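Local coordinates for protein alpha-galactosidase (Lactobacillus brevis, PDB 3MI6) that probably hydrolyses terminal, non-reducing alpha-D-galactose residues from alpha-D-galactosides such as galactose oligosaccharides, galactomannans and galactolipids, at residues Tyr191-Phe196 against Pro231-Ala236; Phe248-Val253 against Ala296-Thr301; Tyr639-Pro644 against Ser653-Ser658; Phe682-Leu687 against Ala710-Pro715. One frame throughout, in Å; residues are numbered along the deposited sequence.

Interaction 1. Residues Tyr191-Phe196 against Pro231-Ala236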
# COMPACT_ATOMS: atom_id res chain seq x y z
N TYR D 191 9.62 1.28 11.98
CA TYR D 191 9.56 2.71 11.69
C TYR D 191 9.58 3.00 10.19
O TYR D 191 9.97 2.14 9.40
CB TYR D 191 10.71 3.48 12.36
CG TYR D 191 10.73 3.43 13.87
CD1 TYR D 191 10.03 4.35 14.62
CD2 TYR D 191 11.48 2.48 14.54
CE1 TYR D 191 10.05 4.32 16.00
CE2 TYR D 191 11.51 2.44 15.91
CZ TYR D 191 10.79 3.36 16.64
OH TYR D 191 10.80 3.32 18.01
N ASP D 192 9.15 4.20 9.81
CA ASP D 192 9.36 4.67 8.44
C ASP D 192 10.52 5.61 8.59
O ASP D 192 10.56 6.37 9.56
CB ASP D 192 8.17 5.50 7.90
CG ASP D 192 6.92 4.68 7.62
OD1 ASP D 192 7.02 3.45 7.44
OD2 ASP D 192 5.83 5.29 7.55
N LEU D 193 11.44 5.58 7.62
CA LEU D 193 12.52 6.56 7.52
C LEU D 193 12.02 7.70 6.67
O LEU D 193 11.57 7.47 5.55
CB LEU D 193 13.75 5.94 6.87
CG LEU D 193 14.83 6.87 6.29
CD1 LEU D 193 15.37 7.76 7.37
CD2 LEU D 193 15.91 6.04 5.69
N ILE D 194 12.12 8.91 7.20
CA ILE D 194 11.68 10.09 6.49
C ILE D 194 12.92 10.94 6.20
O ILE D 194 13.63 11.35 7.12
CB ILE D 194 10.68 10.89 7.33
CG1 ILE D 194 9.49 10.00 7.68
CG2 ILE D 194 10.22 12.14 6.60
CD1 ILE D 194 8.48 10.64 8.63
N GLN D 195 13.17 11.21 4.92
CA GLN D 195 14.38 11.89 4.49
C GLN D 195 13.98 13.08 3.66
O GLN D 195 12.80 13.26 3.37
CB GLN D 195 15.26 10.97 3.66
CG GLN D 195 14.50 10.38 2.50
CD GLN D 195 15.27 9.32 1.78
OE1 GLN D 195 15.31 8.17 2.20
NE2 GLN D 195 15.88 9.69 0.66
N PHE D 196 14.96 13.89 3.28
CA PHE D 196 14.69 15.06 2.50
C PHE D 196 15.68 15.18 1.36
O PHE D 196 16.79 15.68 1.51
CB PHE D 196 14.58 16.29 3.40
CG PHE D 196 13.45 16.20 4.36
CD1 PHE D 196 12.19 16.68 4.00
CD2 PHE D 196 13.60 15.56 5.58
CE1 PHE D 196 11.11 16.56 4.87
CE2 PHE D 196 12.54 15.43 6.44
CZ PHE D 196 11.30 15.94 6.09
N PRO D 231 20.97 16.69 6.11
CA PRO D 231 21.37 15.95 7.32
C PRO D 231 20.21 15.60 8.25
O PRO D 231 20.36 14.71 9.07
CB PRO D 231 22.32 16.92 8.03
CG PRO D 231 22.85 17.80 6.95
CD PRO D 231 21.72 17.96 5.97
N PHE D 232 19.08 16.29 8.12
CA PHE D 232 17.93 16.01 8.99
C PHE D 232 17.04 14.84 8.55
O PHE D 232 16.65 14.74 7.39
CB PHE D 232 17.05 17.24 9.14
CG PHE D 232 15.79 16.97 9.88
CD1 PHE D 232 15.83 16.72 11.24
CD2 PHE D 232 14.58 16.92 9.21
CE1 PHE D 232 14.66 16.44 11.95
CE2 PHE D 232 13.40 16.66 9.90
CZ PHE D 232 13.44 16.41 11.27
N MSE D 233 16.68 13.97 9.49
CA MSE D 233 15.85 12.83 9.15
C MSE D 233 14.97 12.47 10.32
O MSE D 233 15.19 12.96 11.42
CB MSE D 233 16.72 11.63 8.82
CG MSE D 233 17.57 11.18 9.98
SE MSE D 233 18.55 9.53 9.64
CE MSE D 233 17.24 8.24 10.26
N MSE D 234 13.97 11.62 10.07
CA MSE D 234 13.07 11.19 11.14
C MSE D 234 12.85 9.69 11.08
O MSE D 234 12.96 9.08 10.01
CB MSE D 234 11.73 11.90 11.03
CG MSE D 234 11.87 13.40 11.15
SE MSE D 234 10.19 14.39 11.15
CE MSE D 234 9.64 13.97 9.32
N LEU D 235 12.59 9.10 12.25
CA LEU D 235 12.05 7.75 12.32
C LEU D 235 10.65 7.85 12.87
O LEU D 235 10.47 8.11 14.07
CB LEU D 235 12.87 6.86 13.24
CG LEU D 235 14.16 6.18 12.80
CD1 LEU D 235 14.43 5.04 13.77
CD2 LEU D 235 14.05 5.66 11.39
N ALA D 236 9.65 7.64 12.02
CA ALA D 236 8.27 7.71 12.50
C ALA D 236 7.70 6.31 12.66
O ALA D 236 8.04 5.39 11.91
CB ALA D 236 7.43 8.53 11.55
O HOH W 1 17.05 13.91 5.10
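Ile194 and Met234, a hydrogen-bonded antiparallel pair, send their side chains to the same face of the sheet, where Met234 bends at chi3 to lay its CE against Ile194 CG2, 3.3 Å away. Ile194 CD1 also touches Ala236 CB at 3.8 Å, whose small methyl the end of the isoleucine can reach. The other face belongs to Leu193 and Leu235; there Leu193 CD1 meets Met233 CE at 3.5 Å. Both methionines were modelled as selenomethionine, and their unbranched, flexible chains suit these places because they can bend to fit the branched neighbours. Just before the strand, Tyr191 turns its ring so that Leu235 CD1 lies over one face, offset toward the rim, in a CH-pi contact 4.3 Å from CD1 to the ring centroid. Were Tyr191 cut back to alanine, Leu235 CD1 would be likely to lose the ring face it rests on, with a gap opened beside it. Four backbone bonds set this register, among them Asp192 N to Ala236 O (2.7 Å) and the nearly straight Ile194 N to Met234 O (170°). Beyond the paired strands a water bridges Phe196 N to Phe232 O, and the two phenylalanine rings lie side by side, near parallel but slid apart (26°). Asp192 turns its carboxylate to Arg208. Strand 205-210 flanks one edge and strand 247-252 the other, while helix 305-319 covers the face of Ile194 and Met234.

Interaction 2. Residues Phe248-Val253 against Ala296-Thr301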
# COMPACT_ATOMS: atom_id res chain seq x y z
N PHE D 248 11.17 9.99 16.10
CA PHE D 248 12.48 10.51 16.44
C PHE D 248 12.97 11.45 15.37
O PHE D 248 12.66 11.30 14.19
CB PHE D 248 13.46 9.36 16.58
CG PHE D 248 13.17 8.47 17.74
CD1 PHE D 248 12.39 7.34 17.58
CD2 PHE D 248 13.66 8.78 19.00
CE1 PHE D 248 12.13 6.52 18.67
CE2 PHE D 248 13.39 7.97 20.07
CZ PHE D 248 12.63 6.83 19.91
N GLY D 249 13.74 12.45 15.78
CA GLY D 249 14.31 13.41 14.86
C GLY D 249 15.80 13.48 15.07
O GLY D 249 16.26 13.52 16.20
N PHE D 250 16.56 13.51 13.99
CA PHE D 250 18.01 13.56 14.10
C PHE D 250 18.53 14.68 13.23
O PHE D 250 18.23 14.72 12.04
CB PHE D 250 18.62 12.24 13.62
CG PHE D 250 18.09 11.03 14.31
CD1 PHE D 250 16.84 10.53 13.98
CD2 PHE D 250 18.82 10.40 15.28
CE1 PHE D 250 16.35 9.42 14.62
CE2 PHE D 250 18.32 9.28 15.92
CZ PHE D 250 17.08 8.79 15.59
N ASN D 251 19.30 15.59 13.81
CA ASN D 251 20.01 16.55 12.98
C ASN D 251 21.51 16.69 13.36
O ASN D 251 22.01 15.98 14.24
CB ASN D 251 19.27 17.89 12.92
CG ASN D 251 19.55 18.66 11.62
OD1 ASN D 251 20.54 18.39 10.92
ND2 ASN D 251 18.69 19.63 11.31
N LEU D 252 22.23 17.59 12.71
CA LEU D 252 23.68 17.59 12.79
C LEU D 252 24.23 18.99 12.64
O LEU D 252 24.05 19.61 11.60
CB LEU D 252 24.22 16.75 11.65
CG LEU D 252 25.21 15.66 11.97
CD1 LEU D 252 26.34 15.66 10.90
CD2 LEU D 252 25.75 15.80 13.41
N VAL D 253 24.93 19.51 13.64
CA VAL D 253 25.52 20.83 13.43
C VAL D 253 26.83 20.73 12.67
O VAL D 253 27.88 20.81 13.27
CB VAL D 253 25.76 21.55 14.73
CG1 VAL D 253 25.98 23.03 14.43
CG2 VAL D 253 24.59 21.34 15.65
N ALA D 296 25.53 16.14 17.31
CA ALA D 296 24.28 15.56 16.82
C ALA D 296 23.12 16.06 17.67
O ALA D 296 23.21 16.02 18.89
CB ALA D 296 24.35 14.04 16.87
N ILE D 297 22.05 16.54 17.04
CA ILE D 297 20.79 16.86 17.74
C ILE D 297 19.82 15.67 17.71
O ILE D 297 19.51 15.16 16.64
CB ILE D 297 20.03 18.06 17.11
CG1 ILE D 297 20.96 19.25 16.83
CG2 ILE D 297 18.89 18.48 18.00
CD1 ILE D 297 21.69 19.77 18.03
N LEU D 298 19.36 15.23 18.87
CA LEU D 298 18.38 14.15 18.98
C LEU D 298 17.10 14.62 19.67
O LEU D 298 17.11 15.53 20.51
CB LEU D 298 18.96 12.98 19.75
CG LEU D 298 19.46 11.79 18.94
CD1 LEU D 298 20.63 12.23 18.07
CD2 LEU D 298 19.89 10.65 19.84
N SER D 299 15.98 13.99 19.32
CA SER D 299 14.68 14.42 19.83
C SER D 299 13.59 13.38 19.59
O SER D 299 13.63 12.61 18.62
CB SER D 299 14.28 15.75 19.20
OG SER D 299 13.34 16.42 20.01
N TYR D 300 12.61 13.37 20.49
CA TYR D 300 11.49 12.47 20.38
C TYR D 300 10.24 13.19 20.83
O TYR D 300 10.30 14.16 21.58
CB TYR D 300 11.70 11.22 21.21
CG TYR D 300 10.43 10.38 21.35
CD1 TYR D 300 9.45 10.71 22.27
CD2 TYR D 300 10.23 9.26 20.55
CE1 TYR D 300 8.29 9.97 22.39
CE2 TYR D 300 9.08 8.49 20.66
CZ TYR D 300 8.11 8.86 21.59
OH TYR D 300 6.95 8.11 21.71
N THR D 301 9.10 12.71 20.36
CA THR D 301 7.80 13.15 20.85
C THR D 301 6.76 12.09 20.51
O THR D 301 6.99 11.25 19.64
CB THR D 301 7.37 14.49 20.24
OG1 THR D 301 6.12 14.86 20.80
CG2 THR D 301 7.20 14.38 18.76
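Phe248 and Tyr300 make the closest side-chain meeting of these two antiparallel strands: Tyr300 CD2 stands over one face of the Phe248 ring, toward its rim, and comes to 3.4 Å from Phe248 CE2. The planes are inclined at 58°, an oblique pairing. Tyr300 gets there because its CG lies anti to the backbone N (chi1 169°), while Phe248 swings CG to the side of its own N, so that the two rings converge. Further along the same face Phe250 CD2 touches Leu298 CD1 at 3.8 Å, the leucine offering a branched surface to the aromatic ring. The packing thins toward the end of 248-253. Leu252 CD2 comes to 3.7 Å from Ala296 CA, but the side-chain contact is slight because alanine offers a single methyl, and Val253 CG2 meets Ile297 CD1 at 4.1 Å, although these residues too are buried. The backbone binding is likewise uneven: Asn251 N gives a nearly straight bond to Ile297 O (2.9 Å, 165°), whereas Ser299 N to Gly249 O is weak. Asn251 folds OD1 back onto Leu252 N at 2.6 Å. Strand 174-186 packs against the phenylalanine and leucine face, and helix 305-319 against the other. The chemistry is thus that of an interior sheet: main-chain amides pair with carbonyls; mostly apolar groups line the face of Phe248, where Tyr300 OH bonds to Ser302; the other face mixes Ile297 with Ser299, bonded to Gln311, and Asn251, whose ND2 has a weak bond to Tyr567.

Interaction 3. Residues Tyr639-Pro644 against Ser653-Ser658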
# COMPACT_ATOMS: atom_id res chain seq x y z
N TYR D 639 2.60 25.42 12.03
CA TYR D 639 1.86 24.18 11.80
C TYR D 639 1.72 23.89 10.31
O TYR D 639 1.24 24.74 9.56
CB TYR D 639 0.46 24.31 12.39
CG TYR D 639 0.41 24.37 13.89
CD1 TYR D 639 0.21 23.22 14.65
CD2 TYR D 639 0.53 25.57 14.55
CE1 TYR D 639 0.14 23.28 16.01
CE2 TYR D 639 0.46 25.63 15.90
CZ TYR D 639 0.27 24.50 16.64
OH TYR D 639 0.22 24.61 18.02
N ARG D 640 2.13 22.70 9.89
CA ARG D 640 1.77 22.17 8.59
C ARG D 640 0.38 21.55 8.69
O ARG D 640 0.06 20.90 9.68
CB ARG D 640 2.75 21.10 8.14
CG ARG D 640 4.14 21.59 7.74
CD ARG D 640 5.10 20.42 7.61
NE ARG D 640 5.24 19.71 8.87
CZ ARG D 640 6.23 19.92 9.75
NH1 ARG D 640 7.18 20.82 9.49
NH2 ARG D 640 6.28 19.21 10.89
N ILE D 641 -0.44 21.73 7.67
CA ILE D 641 -1.77 21.17 7.67
C ILE D 641 -1.89 20.18 6.50
O ILE D 641 -1.59 18.99 6.65
CB ILE D 641 -2.85 22.32 7.67
CG1 ILE D 641 -2.77 23.11 8.98
CG2 ILE D 641 -4.27 21.81 7.46
CD1 ILE D 641 -3.57 24.38 8.99
N ASP D 642 -2.32 20.68 5.33
CA ASP D 642 -2.42 19.88 4.11
C ASP D 642 -1.06 19.77 3.41
O ASP D 642 -0.38 20.79 3.20
CB ASP D 642 -3.45 20.52 3.16
CG ASP D 642 -4.85 20.57 3.76
OD1 ASP D 642 -5.47 19.48 3.87
OD2 ASP D 642 -5.35 21.69 4.11
N SER D 643 -0.67 18.56 3.04
CA SER D 643 0.68 18.30 2.52
C SER D 643 0.75 17.92 1.05
O SER D 643 0.07 17.01 0.62
CB SER D 643 1.32 17.17 3.31
OG SER D 643 2.56 16.81 2.72
N PRO D 644 1.61 18.61 0.28
CA PRO D 644 1.81 18.30 -1.14
C PRO D 644 2.52 16.97 -1.31
O PRO D 644 2.74 16.53 -2.45
CB PRO D 644 2.75 19.40 -1.60
CG PRO D 644 3.54 19.68 -0.40
CD PRO D 644 2.58 19.61 0.74
N SER D 653 -1.21 23.54 2.66
CA SER D 653 -1.64 24.60 3.55
C SER D 653 -0.90 24.61 4.85
O SER D 653 -0.50 23.57 5.36
CB SER D 653 -3.14 24.51 3.81
OG SER D 653 -3.44 23.41 4.64
N TRP D 654 -0.71 25.81 5.39
CA TRP D 654 -0.15 25.93 6.72
C TRP D 654 -0.53 27.17 7.52
O TRP D 654 -1.30 28.03 7.05
CB TRP D 654 1.37 25.73 6.75
CG TRP D 654 2.24 25.99 5.54
CD1 TRP D 654 3.12 25.10 4.93
CD2 TRP D 654 2.39 27.22 4.84
NE1 TRP D 654 3.80 25.71 3.88
CE2 TRP D 654 3.36 27.01 3.81
CE3 TRP D 654 1.80 28.46 4.97
CZ2 TRP D 654 3.74 28.00 2.94
CZ3 TRP D 654 2.17 29.43 4.11
CH2 TRP D 654 3.14 29.21 3.11
N GLN D 655 0.01 27.25 8.73
CA GLN D 655 -0.43 28.25 9.69
C GLN D 655 0.70 28.69 10.62
O GLN D 655 1.46 27.86 11.12
CB GLN D 655 -1.58 27.66 10.52
CG GLN D 655 -2.49 28.69 11.16
CD GLN D 655 -3.59 28.06 12.00
OE1 GLN D 655 -4.10 28.66 12.95
NE2 GLN D 655 -3.96 26.83 11.67
N VAL D 656 0.81 29.99 10.87
CA VAL D 656 1.65 30.48 11.96
C VAL D 656 0.79 31.06 13.08
O VAL D 656 -0.18 31.78 12.81
CB VAL D 656 2.66 31.54 11.49
CG1 VAL D 656 3.73 30.91 10.65
CG2 VAL D 656 1.94 32.62 10.71
N VAL D 657 1.14 30.74 14.33
CA VAL D 657 0.37 31.14 15.50
C VAL D 657 1.27 31.89 16.50
O VAL D 657 2.41 31.48 16.76
CB VAL D 657 -0.27 29.91 16.22
CG1 VAL D 657 -1.18 30.34 17.35
CG2 VAL D 657 -1.04 29.04 15.24
N SER D 658 0.74 32.97 17.05
CA SER D 658 1.43 33.74 18.09
C SER D 658 1.63 32.99 19.42
O SER D 658 1.08 31.89 19.63
CB SER D 658 0.66 35.03 18.33
OG SER D 658 -0.62 34.72 18.83
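Tyr639 and Gln655 form a hydrogen-bonded antiparallel pair, Tyr639 N bonding to Gln655 O (2.8 Å, 175°), but two residues later the ladder widens, for Ile641 and Asp642 both face Ser653. Ile641 N donates to Ser653 O at 3.0 Å, and Ser653 N returns a bond to Asp642 O. The serine hydroxyl fastens the widened place. Ser653 OG sits between the backbone N and carbonyl carbon (chi1 72°), a position from which it accepts Asp642 N at 3.0 Å and donates to Asp642 OD2 at 2.6 Å. The carboxylate oxygen is met on its anti side, 22° out of the carboxylate plane. A small hydroxyl residue suits this spot, since the oxygen can both accept and donate so near the backbone. Ile641 lays CB and CG2 alongside the same OG, with CG2 at 3.3 Å, and its CD1 extends toward Gln655 CB. At the other end of the pairing, Tyr639 CE2 meets Val657 CG2 at 3.8 Å, one methyl of the branched valine, oblique to the ring. Arg640 and Trp654 share the opposite face of the ribbon: the arginine forms a salt bridge with Asp242 and a cation-pi contact with Tyr565, while the indole joins the rings of Phe599, Phe638 and Tyr669. Doubled residues facing a single partner define a classic beta bulge, placed here where the outermost strand 637-640 leaves its hairpin partner 651-657, at the border of the antiparallel C-terminal sheet of this glycoside hydrolase family 36 enzyme.

Interaction 4. Residues Phe682-Leu687 against Ala710-Pro715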
# COMPACT_ATOMS: atom_id res chain seq x y z
N PHE D 682 -11.52 24.09 5.42
CA PHE D 682 -10.20 24.28 6.01
C PHE D 682 -10.18 24.05 7.53
O PHE D 682 -10.97 24.66 8.24
CB PHE D 682 -9.73 25.69 5.69
CG PHE D 682 -8.34 25.95 6.16
CD1 PHE D 682 -7.28 25.23 5.63
CD2 PHE D 682 -8.08 26.90 7.12
CE1 PHE D 682 -6.00 25.45 6.05
CE2 PHE D 682 -6.80 27.12 7.55
CZ PHE D 682 -5.75 26.39 7.02
N TYR D 683 -9.30 23.20 8.02
CA TYR D 683 -9.24 22.95 9.47
C TYR D 683 -8.05 23.63 10.17
O TYR D 683 -6.94 23.10 10.17
CB TYR D 683 -9.16 21.45 9.78
CG TYR D 683 -10.37 20.67 9.40
CD1 TYR D 683 -10.51 20.15 8.12
CD2 TYR D 683 -11.39 20.42 10.33
CE1 TYR D 683 -11.64 19.42 7.77
CE2 TYR D 683 -12.52 19.69 9.99
CZ TYR D 683 -12.63 19.19 8.71
OH TYR D 683 -13.73 18.46 8.35
N PHE D 684 -8.28 24.78 10.79
CA PHE D 684 -7.20 25.43 11.55
C PHE D 684 -6.62 24.49 12.62
O PHE D 684 -7.32 23.61 13.14
CB PHE D 684 -7.69 26.73 12.19
CG PHE D 684 -8.14 27.76 11.19
CD1 PHE D 684 -9.38 27.67 10.58
CD2 PHE D 684 -7.32 28.84 10.87
CE1 PHE D 684 -9.80 28.62 9.67
CE2 PHE D 684 -7.74 29.78 9.95
CZ PHE D 684 -8.97 29.67 9.35
N LYS D 685 -5.34 24.68 12.92
CA LYS D 685 -4.71 24.04 14.07
C LYS D 685 -4.07 25.12 14.96
O LYS D 685 -3.93 26.29 14.57
CB LYS D 685 -3.62 23.04 13.64
CG LYS D 685 -3.90 22.26 12.37
CD LYS D 685 -5.10 21.36 12.50
CE LYS D 685 -4.74 19.94 12.19
NZ LYS D 685 -5.69 19.38 11.20
N GLY D 686 -3.71 24.73 16.18
CA GLY D 686 -2.96 25.58 17.07
C GLY D 686 -3.69 26.69 17.80
O GLY D 686 -3.06 27.58 18.34
N LEU D 687 -5.01 26.64 17.85
CA LEU D 687 -5.74 27.71 18.53
C LEU D 687 -6.21 27.30 19.91
O LEU D 687 -6.18 26.13 20.27
CB LEU D 687 -6.96 28.14 17.70
CG LEU D 687 -6.70 28.71 16.31
CD1 LEU D 687 -8.03 29.06 15.69
CD2 LEU D 687 -5.77 29.92 16.36
N ALA D 710 -14.74 21.33 13.47
CA ALA D 710 -15.76 21.32 12.43
C ALA D 710 -15.16 21.85 11.13
O ALA D 710 -15.46 21.36 10.05
CB ALA D 710 -16.96 22.15 12.82
N GLY D 711 -14.32 22.87 11.25
CA GLY D 711 -13.72 23.48 10.10
C GLY D 711 -14.35 24.80 9.71
O GLY D 711 -15.31 25.28 10.33
N TYR D 712 -13.78 25.41 8.68
CA TYR D 712 -14.24 26.67 8.14
C TYR D 712 -14.58 26.42 6.67
O TYR D 712 -13.77 25.87 5.92
CB TYR D 712 -13.15 27.73 8.29
CG TYR D 712 -13.57 29.15 7.99
CD1 TYR D 712 -13.01 29.85 6.92
CD2 TYR D 712 -14.51 29.80 8.78
CE1 TYR D 712 -13.38 31.15 6.64
CE2 TYR D 712 -14.88 31.11 8.51
CZ TYR D 712 -14.31 31.77 7.44
OH TYR D 712 -14.66 33.06 7.14
N PHE D 713 -15.80 26.78 6.28
CA PHE D 713 -16.19 26.65 4.89
C PHE D 713 -15.46 27.70 4.07
O PHE D 713 -15.44 28.89 4.43
CB PHE D 713 -17.70 26.81 4.75
CG PHE D 713 -18.18 26.75 3.33
CD1 PHE D 713 -17.95 27.82 2.47
CD2 PHE D 713 -18.86 25.65 2.85
CE1 PHE D 713 -18.37 27.78 1.17
CE2 PHE D 713 -19.29 25.61 1.54
CZ PHE D 713 -19.04 26.68 0.69
N VAL D 714 -14.85 27.28 2.98
CA VAL D 714 -14.20 28.22 2.08
C VAL D 714 -14.82 28.21 0.69
O VAL D 714 -14.93 27.15 0.07
CB VAL D 714 -12.71 27.96 1.97
CG1 VAL D 714 -12.06 29.08 1.16
CG2 VAL D 714 -12.10 27.91 3.34
N PRO D 715 -15.22 29.39 0.21
CA PRO D 715 -15.69 29.63 -1.16
C PRO D 715 -14.88 28.86 -2.19
O PRO D 715 -13.65 28.87 -2.18
CB PRO D 715 -15.40 31.12 -1.35
CG PRO D 715 -15.60 31.70 -0.00
CD PRO D 715 -15.18 30.63 1.00
O HOH W 2 -15.86 18.29 9.96
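Phe684 meets Tyr712 with its ring edge, CE1 lying 3.7 Å from Tyr712 CB, which is in the plane of the phenylalanine; one face of the same ring takes Phe682 CE2 over its centre, 3.6 Å above the plane. The Tyr683 ring instead lies obliquely against the backbone of Ala710 and Gly711, with CE2 at 3.4 Å from Ala710 O. These rings gather about a small two-stranded antiparallel ribbon of the C-terminal domain, strands 680-682 and 712-714. Its hydrogen-bonded pair is Phe682 with Tyr712: Phe682 N donates to Tyr712 O and Tyr712 N to Phe682 O, each at 2.9 Å. Phe682 CB also touches Val714 CG2 at 4.0 Å, a modest apolar contact suited to a branched residue on that face. Tyr712, with CG anti to its N (chi1 -170°), carries its ring away from 682-687, toward Asp698, to which its hydroxyl bonds. Gly711 follows the helix 704-710 with positive phi (103°), where a side chain would press on the preceding carbonyl and on Tyr683. The buried rings of Phe682 and Phe684 face strands 663-670 and 728-736, whereas Tyr712 and Phe713 pack on Asn48 of the third subunit. A leucine replacing Tyr683 would probably give up the ring's oblique contact with Gly711 and Ala710 O and leave the bridging water without its phenolic partner. That water lies at the edge of the Tyr683 ring, 2.7 Å from Tyr683 OH, and donates to Ala710 O at 3.1 Å.

Interactions 1 and 2 are two pairings of one antiparallel sheet, joined by the pairing of 233-236 with 247-252 between them, with Leu235 O at 2.9 Å from Phe248 N, and the centres lie about 10 Å apart. Interaction 3 is about 20 Å from interaction 1, centre to centre, without touching it, yet Tyr565 meets both Phe196 and Arg640, and helix 305-319 serves both. Interactions 3 and 4 touch, Tyr639 CZ coming to 3.4 Å from Gly686 CA, and their centres are about 11 Å apart. All four lie away from the barrel residues predicted as nucleophile, Asp479, and proton donor, Asp549; they belong to the N-terminal antiparallel sheet and to the C-terminal sheet and small ribbon.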